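Local coordinates for protein lysine-sensitive aspartokinase 3 (Escherichia coli, PDB 2J0W) that catalyses the ATP-dependent phosphorylation of L-aspartate to 4-phospho-L-aspartate, the first step of lysine biosynthesis, and is feedback-inhibited by lysine, at residues Glu93-Leu98 / Val115-Leu120; Ile226-Pro231 / Ala236-Asp241; Arg300-Arg305 / Gln441-Asn446. One frame throughout, in Å; residues are numbered along the deposited sequence.

Contact 1: residues Glu93-Leu98 / Val115-Leu120. With ASP (aspartic acid), chain B.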
loop_
_atom_site.group_PDB
_atom_site.type_symbol
_atom_site.label_atom_id
_atom_site.label_comp_id
_atom_site.label_asym_id
_atom_site.label_seq_id
_atom_site.Cartn_x
_atom_site.Cartn_y
_atom_site.Cartn_z
ATOM N N GLU A 93 4.966 44.809 22.789
ATOM C CA GLU A 93 5.071 45.859 21.793
ATOM C C GLU A 93 5.540 45.278 20.463
ATOM O O GLU A 93 4.999 45.614 19.406
ATOM C CB GLU A 93 6.041 46.953 22.260
ATOM C CG GLU A 93 6.201 48.113 21.272
ATOM C CD GLU A 93 4.888 48.835 20.974
ATOM O OE1 GLU A 93 4.216 49.257 21.940
ATOM O OE2 GLU A 93 4.531 48.987 19.780
ATOM N N ASN A 94 6.533 44.395 20.504
ATOM C CA ASN A 94 7.037 43.828 19.259
ATOM C C ASN A 94 5.968 42.977 18.604
ATOM O O ASN A 94 5.785 43.013 17.384
ATOM C CB ASN A 94 8.289 42.994 19.501
ATOM C CG ASN A 94 9.053 42.721 18.218
ATOM O OD1 ASN A 94 9.190 41.571 17.789
ATOM N ND2 ASN A 94 9.549 43.787 17.587
ATOM N N ILE A 95 5.256 42.215 19.426
ATOM C CA ILE A 95 4.188 41.361 18.924
ATOM C C ILE A 95 3.227 42.273 18.172
ATOM O O ILE A 95 2.783 41.965 17.054
ATOM C CB ILE A 95 3.448 40.648 20.094
ATOM C CG1 ILE A 95 4.358 39.575 20.701
ATOM C CG2 ILE A 95 2.141 40.041 19.612
ATOM C CD1 ILE A 95 3.751 38.814 21.869
ATOM N N THR A 96 2.939 43.417 18.786
ATOM C CA THR A 96 2.037 44.379 18.193
ATOM C C THR A 96 2.531 44.841 16.829
ATOM O O THR A 96 1.788 44.776 15.850
ATOM C CB THR A 96 1.854 45.586 19.126
ATOM O OG1 THR A 96 1.337 45.125 20.382
ATOM C CG2 THR A 96 0.889 46.609 18.516
ATOM N N VAL A 97 3.783 45.286 16.733
ATOM C CA VAL A 97 4.270 45.752 15.432
ATOM C C VAL A 97 4.264 44.632 14.403
ATOM O O VAL A 97 3.928 44.865 13.240
ATOM C CB VAL A 97 5.699 46.355 15.492
ATOM C CG1 VAL A 97 5.935 47.225 14.244
ATOM C CG2 VAL A 97 5.875 47.180 16.752
ATOM N N LEU A 98 4.633 43.422 14.817
ATOM C CA LEU A 98 4.628 42.290 13.890
ATOM C C LEU A 98 3.197 42.019 13.419
ATOM O O LEU A 98 2.959 41.756 12.232
ATOM C CB LEU A 98 5.211 41.029 14.556
ATOM C CG LEU A 98 6.714 41.098 14.861
ATOM C CD1 LEU A 98 7.164 39.844 15.574
ATOM C CD2 LEU A 98 7.494 41.271 13.566
ATOM N N VAL A 115 5.016 33.849 16.371
ATOM C CA VAL A 115 4.538 32.837 17.299
ATOM C C VAL A 115 5.580 32.439 18.322
ATOM O O VAL A 115 5.242 32.012 19.411
ATOM C CB VAL A 115 4.039 31.573 16.579
ATOM C CG1 VAL A 115 3.889 30.448 17.585
ATOM C CG2 VAL A 115 2.684 31.841 15.907
ATOM N N SER A 116 6.846 32.591 17.990
ATOM C CA SER A 116 7.890 32.217 18.920
ATOM C C SER A 116 7.737 32.976 20.244
ATOM O O SER A 116 8.032 32.437 21.318
ATOM C CB SER A 116 9.245 32.513 18.302
ATOM O OG SER A 116 9.362 33.900 18.091
ATOM N N HIS A 117 7.260 34.215 20.170
ATOM C CA HIS A 117 7.070 35.050 21.363
ATOM C C HIS A 117 6.327 34.433 22.566
ATOM O O HIS A 117 6.577 34.831 23.708
ATOM C CB HIS A 117 6.401 36.367 20.963
ATOM C CG HIS A 117 7.316 37.298 20.228
ATOM N ND1 HIS A 117 7.807 37.020 18.970
ATOM C CD2 HIS A 117 7.889 38.466 20.604
ATOM C CE1 HIS A 117 8.645 37.974 18.605
ATOM N NE2 HIS A 117 8.713 38.862 19.579
ATOM N N GLY A 118 5.433 33.472 22.322
ATOM C CA GLY A 118 4.686 32.836 23.404
ATOM C C GLY A 118 5.573 32.125 24.415
ATOM O O GLY A 118 5.531 32.417 25.620
ATOM N N GLU A 119 6.387 31.190 23.940
ATOM C CA GLU A 119 7.289 30.476 24.837
ATOM C C GLU A 119 8.351 31.425 25.410
ATOM O O GLU A 119 8.957 31.139 26.436
ATOM C CB GLU A 119 7.965 29.297 24.132
ATOM C CG GLU A 119 7.448 28.960 22.732
ATOM C CD GLU A 119 6.003 28.513 22.688
ATOM O OE1 GLU A 119 5.194 29.215 22.056
ATOM O OE2 GLU A 119 5.673 27.463 23.271
ATOM N N LEU A 120 8.591 32.556 24.762
ATOM C CA LEU A 120 9.558 33.488 25.329
ATOM C C LEU A 120 8.961 34.108 26.594
ATOM O O LEU A 120 9.597 34.119 27.648
ATOM C CB LEU A 120 9.937 34.582 24.322
ATOM C CG LEU A 120 10.960 34.127 23.266
ATOM C CD1 LEU A 120 11.209 35.218 22.248
ATOM C CD2 LEU A 120 12.262 33.751 23.951
HETATM N N ASP B . 3.297 26.210 21.922
HETATM C CA ASP B . 3.169 25.351 20.747
HETATM C C ASP B . 1.660 25.096 20.546
HETATM O O ASP B . 0.849 25.756 21.241
HETATM C CB ASP B . 4.000 24.048 20.961
HETATM C CG ASP B . 3.508 23.071 22.051
HETATM O OD1 ASP B . 2.460 23.372 22.703
HETATM O OD2 ASP B . 4.171 21.992 22.267
HETATM O OXT ASP B . 1.300 24.198 19.709
#
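His117 reaches from the helical segment Val115-Leu120 to Asn94, Ile95 and Leu98 of Glu93-Leu98. The polar part is a single weak hydrogen bond: His117 NE2 donates to Asn94 OD1 at 3.3 Å, with an N-H...O angle of only 126°. The amide and ring planes are not far from parallel. Asn94 holds its CG anti to the backbone N (chi1 -164°), which carries the short amide toward the ring; asparagine suits this partly exposed place because its polar amide offers a carbonyl oxygen to the ring N-H.

The apolar part comes from two branched side chains. Ile95 runs alongside the His117 side chain, pointing the other way, its CG1 3.7 Å from His117 CD2 and its CD1 at the same distance from His117 CB. Leu98 lies across it, nearly square, and brings CD1 to 3.9 Å from His117 CE1. With an alanine here in place of His117, Asn94 OD1 is likely to lose this donor and a gap to open beside Ile95 and Leu98.

The imidazole spans two helices whose segment axes come within 10.5 Å. On the same helix Glu119 accepts a hydrogen bond from the bound aspartate, ASP N to Glu119 OE2 at 3.0 Å. This is an antiparallel helix pair (168°) of the amino acid kinase domain, one helix of which supplies a substrate-binding residue.

Contact 2: residues Ile226-Pro231 / Ala236-Asp241; sequences IYTTDP and AAKRID. With ADP (adenosine-5'-diphosphate), chain D.
The adenine end of the nucleotide pocket is built on this short antiparallel hairpin, in which Tyr227 packs against Arg239 and Ala237 while its backbone reads the base. Tyr227 N donates to ADP N1 at 2.8 Å and almost straight (165°), and Tyr227 O receives ADP N6 at 3.2 Å. Because both bonds use the main chain, the tyrosine side chain is left to pack. Its ring has the CA of Arg239 over the centre of one face, and Pro231 CG lies over the opposite face, away from its middle. Arg239 CB makes a CH-pi contact, 4.0 Å from the ring centroid, and Ala237 O lies at the ring edge. Further along the turn Pro231 CD sits 3.8 Å from ADP N3, and Asp230 OD1 receives a weak bond from ADP O2'.

Within the amino acid kinase domain, strand 226-227 is the outermost strand of this chain at one end of the large mixed sheet, paired with the weakly bonded start of strand 239-244. Tyr227 and Arg239 make a non-hydrogen-bonded antiparallel pair, flanked by backbone bonds from Thr228 N to Lys238 O (2.8 Å) and from Ile240 N to Ile226 O (2.9 Å).

Thr228 adds a side-chain link: Lys238 N donates to its OG1 at 3.3 Å. With chi1 at 58°, that hydroxyl sits between the backbone N and the carbonyl carbon, while CG2 is directed to Ile240 CG1. OG1 also lies doubtfully close to His444 NE2 of helix 436-448, probably hydrogen-bonded, so threonine supplies both a polar and an apolar arm. Ala237 CB touches both Tyr227 CD2 and Thr229 O. The bent Arg239 chain leads away, and its NH2 bonds to Gly285 O.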
loop_
_atom_site.group_PDB
_atom_site.type_symbol
_atom_site.label_atom_id
_atom_site.label_comp_id
_atom_site.label_asym_id
_atom_site.label_seq_id
_atom_site.Cartn_x
_atom_site.Cartn_y
_atom_site.Cartn_z
ATOM N N ILE A 226 -0.567 7.990 29.606
ATOM C CA ILE A 226 -1.048 7.665 28.263
ATOM C C ILE A 226 -2.189 6.640 28.418
ATOM O O ILE A 226 -2.007 5.592 29.042
ATOM C CB ILE A 226 0.101 7.047 27.406
ATOM C CG1 ILE A 226 1.289 8.009 27.344
ATOM C CG2 ILE A 226 -0.382 6.740 25.993
ATOM C CD1 ILE A 226 2.518 7.413 26.658
ATOM N N TYR A 227 -3.356 6.936 27.860
ATOM C CA TYR A 227 -4.493 6.028 27.979
ATOM C C TYR A 227 -4.678 5.129 26.773
ATOM O O TYR A 227 -3.962 5.255 25.792
ATOM C CB TYR A 227 -5.777 6.822 28.210
ATOM C CG TYR A 227 -5.867 7.406 29.593
ATOM C CD1 TYR A 227 -4.798 8.106 30.136
ATOM C CD2 TYR A 227 -7.012 7.243 30.368
ATOM C CE1 TYR A 227 -4.855 8.625 31.414
ATOM C CE2 TYR A 227 -7.082 7.764 31.655
ATOM C CZ TYR A 227 -5.995 8.452 32.171
ATOM O OH TYR A 227 -6.035 8.968 33.443
ATOM N N THR A 228 -5.648 4.226 26.849
ATOM C CA THR A 228 -5.931 3.310 25.752
ATOM C C THR A 228 -6.629 4.027 24.599
ATOM O O THR A 228 -7.026 3.413 23.612
ATOM C CB THR A 228 -6.819 2.142 26.212
ATOM O OG1 THR A 228 -8.046 2.657 26.746
ATOM C CG2 THR A 228 -6.091 1.310 27.266
ATOM N N THR A 229 -6.788 5.333 24.744
ATOM C CA THR A 229 -7.397 6.152 23.712
ATOM C C THR A 229 -7.718 7.504 24.329
ATOM O O THR A 229 -7.787 7.633 25.547
ATOM C CB THR A 229 -8.675 5.511 23.151
ATOM O OG1 THR A 229 -8.971 6.078 21.873
ATOM C CG2 THR A 229 -9.829 5.753 24.071
ATOM N N ASP A 230 -7.901 8.512 23.485
ATOM C CA ASP A 230 -8.193 9.852 23.952
ATOM C C ASP A 230 -9.341 9.829 24.967
ATOM O O ASP A 230 -10.478 9.464 24.639
ATOM C CB ASP A 230 -8.561 10.752 22.763
ATOM C CG ASP A 230 -8.534 12.229 23.115
ATOM O OD1 ASP A 230 -9.073 12.607 24.175
ATOM O OD2 ASP A 230 -7.980 13.021 22.323
ATOM N N PRO A 231 -9.053 10.223 26.221
ATOM C CA PRO A 231 -10.061 10.252 27.282
ATOM C C PRO A 231 -11.205 11.161 26.909
ATOM O O PRO A 231 -12.308 11.025 27.424
ATOM C CB PRO A 231 -9.278 10.785 28.480
ATOM C CG PRO A 231 -7.937 10.207 28.253
ATOM C CD PRO A 231 -7.729 10.526 26.784
ATOM N N ALA A 236 -14.558 5.909 29.407
ATOM C CA ALA A 236 -14.122 4.667 30.018
ATOM C C ALA A 236 -12.705 4.283 29.621
ATOM O O ALA A 236 -12.305 3.131 29.792
ATOM C CB ALA A 236 -15.071 3.558 29.641
ATOM N N ALA A 237 -11.945 5.238 29.096
ATOM C CA ALA A 237 -10.575 4.964 28.686
ATOM C C ALA A 237 -9.746 4.593 29.891
ATOM O O ALA A 237 -9.790 5.271 30.913
ATOM C CB ALA A 237 -9.984 6.171 28.024
ATOM N N LYS A 238 -8.986 3.515 29.760
ATOM C CA LYS A 238 -8.134 3.034 30.848
ATOM C C LYS A 238 -6.717 3.600 30.709
ATOM O O LYS A 238 -6.218 3.746 29.591
ATOM C CB LYS A 238 -8.033 1.485 30.836
ATOM C CG LYS A 238 -9.297 0.692 30.441
ATOM C CD LYS A 238 -10.463 0.885 31.413
ATOM C CE LYS A 238 -11.696 0.073 30.994
ATOM N NZ LYS A 238 -12.889 0.406 31.835
ATOM N N ARG A 239 -6.069 3.916 31.830
ATOM C CA ARG A 239 -4.693 4.411 31.781
ATOM C C ARG A 239 -3.764 3.235 31.504
ATOM O O ARG A 239 -4.094 2.098 31.816
ATOM C CB ARG A 239 -4.252 5.045 33.108
ATOM C CG ARG A 239 -2.818 5.565 33.028
ATOM C CD ARG A 239 -1.911 5.020 34.108
ATOM N NE ARG A 239 -1.857 5.945 35.229
ATOM C CZ ARG A 239 -2.802 6.051 36.158
ATOM N NH1 ARG A 239 -3.877 5.271 36.116
ATOM N NH2 ARG A 239 -2.694 6.969 37.104
ATOM N N ILE A 240 -2.603 3.514 30.930
ATOM C CA ILE A 240 -1.630 2.477 30.617
ATOM C C ILE A 240 -0.366 2.758 31.401
ATOM O O ILE A 240 0.428 3.601 31.009
ATOM C CB ILE A 240 -1.284 2.497 29.133
ATOM C CG1 ILE A 240 -2.543 2.209 28.321
ATOM C CG2 ILE A 240 -0.141 1.526 28.855
ATOM C CD1 ILE A 240 -2.320 2.284 26.840
ATOM N N ASP A 241 -0.175 2.039 32.498
ATOM C CA ASP A 241 0.982 2.270 33.364
ATOM C C ASP A 241 2.359 2.177 32.711
ATOM O O ASP A 241 3.279 2.902 33.097
ATOM C CB ASP A 241 0.919 1.342 34.581
ATOM C CG ASP A 241 -0.351 1.543 35.399
ATOM O OD1 ASP A 241 -0.635 2.706 35.781
ATOM O OD2 ASP A 241 -1.054 0.544 35.661
HETATM P PB ADP D . 0.244 19.582 26.343
HETATM O O1B ADP D . 0.534 19.116 27.718
HETATM O O2B ADP D . 0.207 21.088 26.246
HETATM O O3B ADP D . 1.259 18.991 25.309
HETATM P PA ADP D . -1.928 18.581 24.687
HETATM O O1A ADP D . -3.310 19.111 24.603
HETATM O O2A ADP D . -1.028 18.896 23.535
HETATM O O3A ADP D . -1.230 19.072 26.011
HETATM O "O5'" ADP D . -2.195 16.999 24.861
HETATM C "C5'" ADP D . -2.777 16.287 25.999
HETATM C "C4'" ADP D . -4.077 15.674 25.511
HETATM O "O4'" ADP D . -4.007 14.741 24.393
HETATM C "C3'" ADP D . -4.938 14.926 26.497
HETATM O "O3'" ADP D . -5.434 15.968 27.367
HETATM C "C2'" ADP D . -5.952 14.296 25.566
HETATM O "O2'" ADP D . -6.985 15.205 25.230
HETATM C "C1'" ADP D . -5.168 13.930 24.357
HETATM N N9 ADP D . -4.922 12.425 24.143
HETATM C C8 ADP D . -5.175 11.847 22.949
HETATM N N7 ADP D . -4.929 10.555 22.886
HETATM C C5 ADP D . -4.475 10.270 24.115
HETATM C C6 ADP D . -4.044 9.011 24.676
HETATM N N6 ADP D . -4.008 7.899 24.028
HETATM N N1 ADP D . -3.634 9.081 26.021
HETATM C C2 ADP D . -3.652 10.272 26.767
HETATM N N3 ADP D . -4.064 11.458 26.234
HETATM C C4 ADP D . -4.459 11.413 24.938
#

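Contact 3: residues Arg300-Arg305 / Gln441-Asn446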
loop_
_atom_site.group_PDB
_atom_site.type_symbol
_atom_site.label_atom_id
_atom_site.label_comp_id
_atom_site.label_asym_id
_atom_site.label_seq_id
_atom_site.Cartn_x
_atom_site.Cartn_y
_atom_site.Cartn_z
ATOM N N ARG A 300 -3.146 -2.648 22.678
ATOM C CA ARG A 300 -2.854 -1.636 23.692
ATOM C C ARG A 300 -3.882 -0.532 23.657
ATOM O O ARG A 300 -4.473 -0.196 24.678
ATOM C CB ARG A 300 -1.487 -0.991 23.479
ATOM C CG ARG A 300 -0.302 -1.787 23.962
ATOM C CD ARG A 300 0.019 -1.589 25.437
ATOM N NE ARG A 300 1.343 -2.146 25.703
ATOM C CZ ARG A 300 1.901 -2.284 26.901
ATOM N NH1 ARG A 300 1.252 -1.904 27.993
ATOM N NH2 ARG A 300 3.120 -2.804 27.001
ATOM N N ALA A 301 -4.097 0.032 22.474
ATOM C CA ALA A 301 -5.032 1.134 22.357
ATOM C C ALA A 301 -5.493 1.437 20.948
ATOM O O ALA A 301 -5.123 0.771 19.991
ATOM C CB ALA A 301 -4.407 2.373 22.955
ATOM N N LEU A 302 -6.319 2.468 20.852
ATOM C CA LEU A 302 -6.854 2.941 19.591
ATOM C C LEU A 302 -6.447 4.405 19.486
ATOM O O LEU A 302 -6.404 5.119 20.486
ATOM C CB LEU A 302 -8.376 2.826 19.582
ATOM C CG LEU A 302 -8.936 1.421 19.809
ATOM C CD1 LEU A 302 -10.441 1.503 19.960
ATOM C CD2 LEU A 302 -8.554 0.512 18.645
ATOM N N ALA A 303 -6.134 4.843 18.272
ATOM C CA ALA A 303 -5.728 6.222 18.019
ATOM C C ALA A 303 -6.533 6.768 16.851
ATOM O O ALA A 303 -6.772 6.069 15.861
ATOM C CB ALA A 303 -4.244 6.281 17.706
ATOM N N LEU A 304 -6.947 8.023 16.975
ATOM C CA LEU A 304 -7.734 8.687 15.945
ATOM C C LEU A 304 -6.958 9.855 15.345
ATOM O O LEU A 304 -6.355 10.644 16.070
ATOM C CB LEU A 304 -9.035 9.195 16.561
ATOM C CG LEU A 304 -9.952 10.082 15.724
ATOM C CD1 LEU A 304 -10.665 9.258 14.648
ATOM C CD2 LEU A 304 -10.968 10.730 16.661
ATOM N N ARG A 305 -6.949 9.945 14.019
ATOM C CA ARG A 305 -6.273 11.042 13.320
ATOM C C ARG A 305 -7.320 11.636 12.379
ATOM O O ARG A 305 -7.711 11.023 11.387
ATOM C CB ARG A 305 -5.068 10.529 12.531
ATOM C CG ARG A 305 -3.987 11.575 12.349
ATOM C CD ARG A 305 -2.667 10.966 11.882
ATOM N NE ARG A 305 -2.694 10.553 10.478
ATOM C CZ ARG A 305 -1.700 9.894 9.894
ATOM N NH1 ARG A 305 -0.613 9.579 10.594
ATOM N NH2 ARG A 305 -1.787 9.547 8.619
ATOM N N GLN A 441 -15.379 4.472 20.020
ATOM C CA GLN A 441 -16.094 4.031 21.202
ATOM C C GLN A 441 -16.503 2.573 21.033
ATOM O O GLN A 441 -16.170 1.729 21.868
ATOM C CB GLN A 441 -17.324 4.918 21.414
ATOM C CG GLN A 441 -16.991 6.338 21.869
ATOM C CD GLN A 441 -18.042 7.357 21.451
ATOM O OE1 GLN A 441 -17.981 8.520 21.847
ATOM N NE2 GLN A 441 -19.005 6.926 20.640
ATOM N N LYS A 442 -17.202 2.268 19.946
ATOM C CA LYS A 442 -17.623 0.900 19.727
ATOM C C LYS A 442 -16.480 -0.093 19.859
ATOM O O LYS A 442 -16.632 -1.108 20.534
ATOM C CB LYS A 442 -18.292 0.753 18.367
ATOM C CG LYS A 442 -19.709 1.303 18.327
ATOM C CD LYS A 442 -20.604 0.619 19.363
ATOM C CE LYS A 442 -22.011 1.209 19.349
ATOM N NZ LYS A 442 -22.601 1.216 17.973
ATOM N N LEU A 443 -15.340 0.191 19.233
ATOM C CA LEU A 443 -14.181 -0.705 19.303
ATOM C C LEU A 443 -13.679 -0.884 20.722
ATOM O O LEU A 443 -13.683 -1.983 21.274
ATOM C CB LEU A 443 -13.026 -0.164 18.465
ATOM C CG LEU A 443 -13.166 -0.077 16.951
ATOM C CD1 LEU A 443 -11.873 0.487 16.404
ATOM C CD2 LEU A 443 -13.443 -1.447 16.356
ATOM N N HIS A 444 -13.227 0.226 21.288
ATOM C CA HIS A 444 -12.691 0.286 22.648
ATOM C C HIS A 444 -13.533 -0.543 23.608
ATOM O O HIS A 444 -13.003 -1.306 24.430
ATOM C CB HIS A 444 -12.668 1.752 23.112
ATOM C CG HIS A 444 -11.848 1.987 24.336
ATOM N ND1 HIS A 444 -12.390 1.995 25.600
ATOM C CD2 HIS A 444 -10.517 2.170 24.489
ATOM C CE1 HIS A 444 -11.423 2.170 26.485
ATOM N NE2 HIS A 444 -10.278 2.278 25.837
ATOM N N SER A 445 -14.847 -0.384 23.479
ATOM C CA SER A 445 -15.814 -1.074 24.313
ATOM C C SER A 445 -15.599 -2.586 24.353
ATOM O O SER A 445 -15.150 -3.109 25.373
ATOM C CB SER A 445 -17.237 -0.745 23.831
ATOM O OG SER A 445 -18.201 -1.350 24.665
ATOM N N ASN A 446 -15.902 -3.285 23.259
ATOM C CA ASN A 446 -15.724 -4.727 23.238
ATOM C C ASN A 446 -14.242 -4.999 22.991
ATOM O O ASN A 446 -13.890 -5.935 22.273
ATOM C CB ASN A 446 -16.579 -5.383 22.129
ATOM C CG ASN A 446 -15.927 -5.305 20.770
ATOM O OD1 ASN A 446 -15.670 -4.212 20.282
ATOM N ND2 ASN A 446 -15.636 -6.458 20.159
#
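Leu302 is the one side chain of strand segment Arg300-Arg305 to press into helix segment Gln441-Asn446, where it meets Leu443 and His444. The tight part centres on a single methyl: Leu302 CD1 lies 3.4 Å from Leu443 CB and 3.3 Å from the backbone N of His444, so it rests against the helix backbone itself. The second methyl is less close, with Leu302 CD2 4.0 Å from Leu443 CD1. The two leucines meet at a slant; Leu302 holds its CG anti to the carbonyl carbon (chi1 -58°), which brings its fork up to the helix. A forked side chain suits this place, since CD1 meets both the helix backbone and Leu443, and CD2 adds a looser touch to Leu443 CD1.

His444 joins this buried side through its backbone N and, more loosely, its CB, 3.9 Å from Leu302 CD1. Its ring turns to partners beyond the pair, with ND1 hydrogen-bonded to Glu449 OE2.

The loose side is the far face of the helix. There Ser445 and Gln441 turn away from the strand and Lys442 leads its amine outward; these polar side chains point off the strand-facing side, where water can reach them.

Strand 299-313 pairs antiparallel with strand 386-393, whose Leu391 and Val389 touch Leu302 and Leu443 respectively. Phe448, further along helix 436-448, also covers Leu302, so this helix of the ACT region lies over the sheet formed by those strands.

In the fold
The three contacts follow one another along the chain without interleaving. Contacts 1 and 2 both belong to the amino acid kinase domain, yet their centres are 36 Å apart on opposite sides of the chain's centre. Contact 1 joins two helices near the aspartate, whereas contact 2 closes the edge of the large mixed sheet around adenine. Contact 3, in the region required for homodimerization and with its helix in an ACT domain, is centred only 10 Å from contact 2. The two touch directly, with Thr228 O 3.0 Å from Leu302 N in a probable hydrogen bond. The nucleotide-binding hairpin therefore abuts that region, while contact 1 stands about 21 Å (nearest atoms) from contact 3.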